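Local structure of hypothetical protein (Prochlorococcus marinus, 2HX5) at residues Phe31-Glu36 and Phe104-Glu109. The protein probably hydrolyses 1,4-dihydroxy-2-naphthoyl-CoA to 1,4-dihydroxy-2-naphthoate and CoA, a step in phylloquinone (vitamin K1) biosynthesis. Numbering follows the deposited sequence.
Sequences FRWCHE and FEFRCE
The carbonyl oxygen of Cys-34, hydrogen-bonded to the hydroxyl of Ser-37, also lies 3.2 Å from Phe-104 CE2, where the central helix of the hotdog fold packs on its antiparallel sheet. The axes of segments 31-36 and 104-108 approach to 10.0 Å and cross at 114°, and the side chains meet in the buried interface through sulfur-aromatic, CH-pi and apolar contacts. On the helix side Cys-34 contributes most, meeting two phenylalanines differently. Its CB sits 3.6 Å from the centroid of the Phe-104 ring and just 2° off the normal, a CH-pi contact over the ring centre. With SG anti to the carbonyl carbon (chi1 -70°), the sulfur leans over the same face toward CG, yet meets the Phe-106 ring in its plane, at the edge. Replacing Phe-104 with an alanine would probably leave Cys-34 CB without its aromatic platform and open a gap between helix and strand, beside Leu-90 and Ile-118, which this side chain also touches. Within the helix, Arg-32 NH1 makes a salt bridge to Glu-36 OE2 (3.0 Å), one turn on, and NH2 pairs with Asp-18. Beside Cys-34, Trp-33 brings its six-membered ring against Phe-106, Trp-33 CE3 lying 3.9 Å from Phe-106 CE2, which sits at the indole edge.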
# COMPACT_ATOMS: atom_id res chain seq x y z
N PHE A 31 1.73 -8.06 7.16
CA PHE A 31 3.17 -8.20 6.85
C PHE A 31 3.91 -6.92 6.87
O PHE A 31 5.07 -6.84 7.27
CB PHE A 31 3.31 -8.91 5.50
CG PHE A 31 2.89 -10.35 5.51
CD1 PHE A 31 3.64 -11.31 6.19
CD2 PHE A 31 1.76 -10.73 4.85
CE1 PHE A 31 3.25 -12.62 6.23
CE2 PHE A 31 1.35 -12.05 4.89
CZ PHE A 31 2.13 -12.99 5.56
N ARG A 32 3.26 -5.86 6.38
CA ARG A 32 3.84 -4.52 6.50
C ARG A 32 4.08 -4.16 7.98
O ARG A 32 5.11 -3.64 8.41
CB ARG A 32 2.96 -3.43 5.85
CG ARG A 32 3.53 -2.04 6.11
CD ARG A 32 2.73 -1.04 5.28
NE ARG A 32 1.37 -0.85 5.79
CZ ARG A 32 1.02 -0.06 6.79
NH1 ARG A 32 1.88 0.64 7.50
NH2 ARG A 32 -0.25 0.02 7.12
N TRP A 33 3.07 -4.44 8.79
CA TRP A 33 3.21 -4.16 10.23
C TRP A 33 4.37 -4.94 10.85
O TRP A 33 5.09 -4.46 11.74
CB TRP A 33 1.94 -4.49 11.00
CG TRP A 33 0.71 -3.69 10.57
CD1 TRP A 33 0.66 -2.64 9.73
CD2 TRP A 33 -0.62 -3.99 10.91
NE1 TRP A 33 -0.64 -2.22 9.57
CE2 TRP A 33 -1.46 -3.04 10.28
CE3 TRP A 33 -1.20 -4.98 11.72
CZ2 TRP A 33 -2.85 -3.07 10.41
CZ3 TRP A 33 -2.56 -4.98 11.86
CH2 TRP A 33 -3.37 -4.03 11.21
N CYS A 34 4.53 -6.19 10.43
CA CYS A 34 5.67 -6.98 10.92
C CYS A 34 7.00 -6.36 10.55
O CYS A 34 7.86 -6.13 11.39
CB CYS A 34 5.61 -8.38 10.34
SG CYS A 34 4.29 -9.47 10.94
N HIS A 35 7.15 -6.02 9.28
CA HIS A 35 8.40 -5.46 8.83
C HIS A 35 8.69 -4.15 9.55
O HIS A 35 9.81 -3.88 10.03
CB HIS A 35 8.40 -5.29 7.32
CG HIS A 35 9.75 -5.03 6.70
ND1 HIS A 35 10.48 -3.86 6.88
CD2 HIS A 35 10.47 -5.79 5.83
CE1 HIS A 35 11.58 -3.93 6.13
NE2 HIS A 35 11.61 -5.10 5.53
N GLU A 36 7.66 -3.30 9.64
CA GLU A 36 7.87 -2.04 10.36
C GLU A 36 8.21 -2.25 11.83
O GLU A 36 9.02 -1.52 12.39
CB GLU A 36 6.63 -1.16 10.29
CG GLU A 36 6.27 -0.67 8.91
CD GLU A 36 5.12 0.32 8.81
OE1 GLU A 36 4.56 0.64 9.88
OE2 GLU A 36 4.83 0.78 7.69
N PHE A 104 6.15 -12.96 15.03
CA PHE A 104 5.41 -11.82 15.46
C PHE A 104 4.08 -12.31 15.97
O PHE A 104 3.33 -12.98 15.24
CB PHE A 104 5.15 -10.90 14.27
CG PHE A 104 6.40 -10.43 13.55
CD1 PHE A 104 7.02 -11.18 12.58
CD2 PHE A 104 6.97 -9.20 13.90
CE1 PHE A 104 8.16 -10.74 11.93
CE2 PHE A 104 8.08 -8.77 13.24
CZ PHE A 104 8.67 -9.54 12.25
N GLU A 105 3.72 -11.96 17.20
CA GLU A 105 2.40 -12.31 17.75
C GLU A 105 1.61 -11.01 17.99
O GLU A 105 2.15 -10.08 18.62
CB GLU A 105 2.61 -13.05 19.06
CG GLU A 105 1.41 -13.44 19.74
CD GLU A 105 1.73 -14.10 21.10
OE1 GLU A 105 2.52 -15.05 21.12
OE2 GLU A 105 1.23 -13.62 22.12
N PHE A 106 0.37 -10.93 17.50
CA PHE A 106 -0.46 -9.73 17.62
C PHE A 106 -1.59 -10.03 18.55
O PHE A 106 -2.36 -10.99 18.30
CB PHE A 106 -1.07 -9.38 16.27
CG PHE A 106 -0.06 -8.93 15.26
CD1 PHE A 106 0.66 -9.86 14.55
CD2 PHE A 106 0.14 -7.56 14.98
CE1 PHE A 106 1.60 -9.46 13.62
CE2 PHE A 106 1.06 -7.15 14.02
CZ PHE A 106 1.81 -8.11 13.35
N ARG A 107 -1.69 -9.27 19.66
CA ARG A 107 -2.77 -9.47 20.62
C ARG A 107 -3.67 -8.24 20.62
O ARG A 107 -3.22 -7.12 20.40
CB ARG A 107 -2.23 -9.69 22.04
CG ARG A 107 -1.75 -11.11 22.31
CD ARG A 107 -1.27 -11.33 23.76
NE ARG A 107 -0.54 -12.60 23.89
CZ ARG A 107 -1.06 -13.77 24.25
NH1 ARG A 107 -2.33 -13.87 24.62
NH2 ARG A 107 -0.27 -14.84 24.30
N CYS A 108 -4.96 -8.45 20.85
CA CYS A 108 -5.89 -7.37 21.06
C CYS A 108 -6.79 -7.84 22.17
O CYS A 108 -7.31 -8.95 22.11
CB CYS A 108 -6.69 -7.14 19.81
SG CYS A 108 -7.81 -5.73 19.93
N GLU A 109 -6.92 -6.99 23.19
CA GLU A 109 -7.66 -7.31 24.42
C GLU A 109 -7.18 -8.65 24.95
O GLU A 109 -7.96 -9.56 25.23
CB GLU A 109 -9.16 -7.26 24.11
CG GLU A 109 -9.62 -5.82 23.83
CD GLU A 109 -11.04 -5.69 23.29
OE1 GLU A 109 -11.92 -6.51 23.66
OE2 GLU A 109 -11.29 -4.76 22.48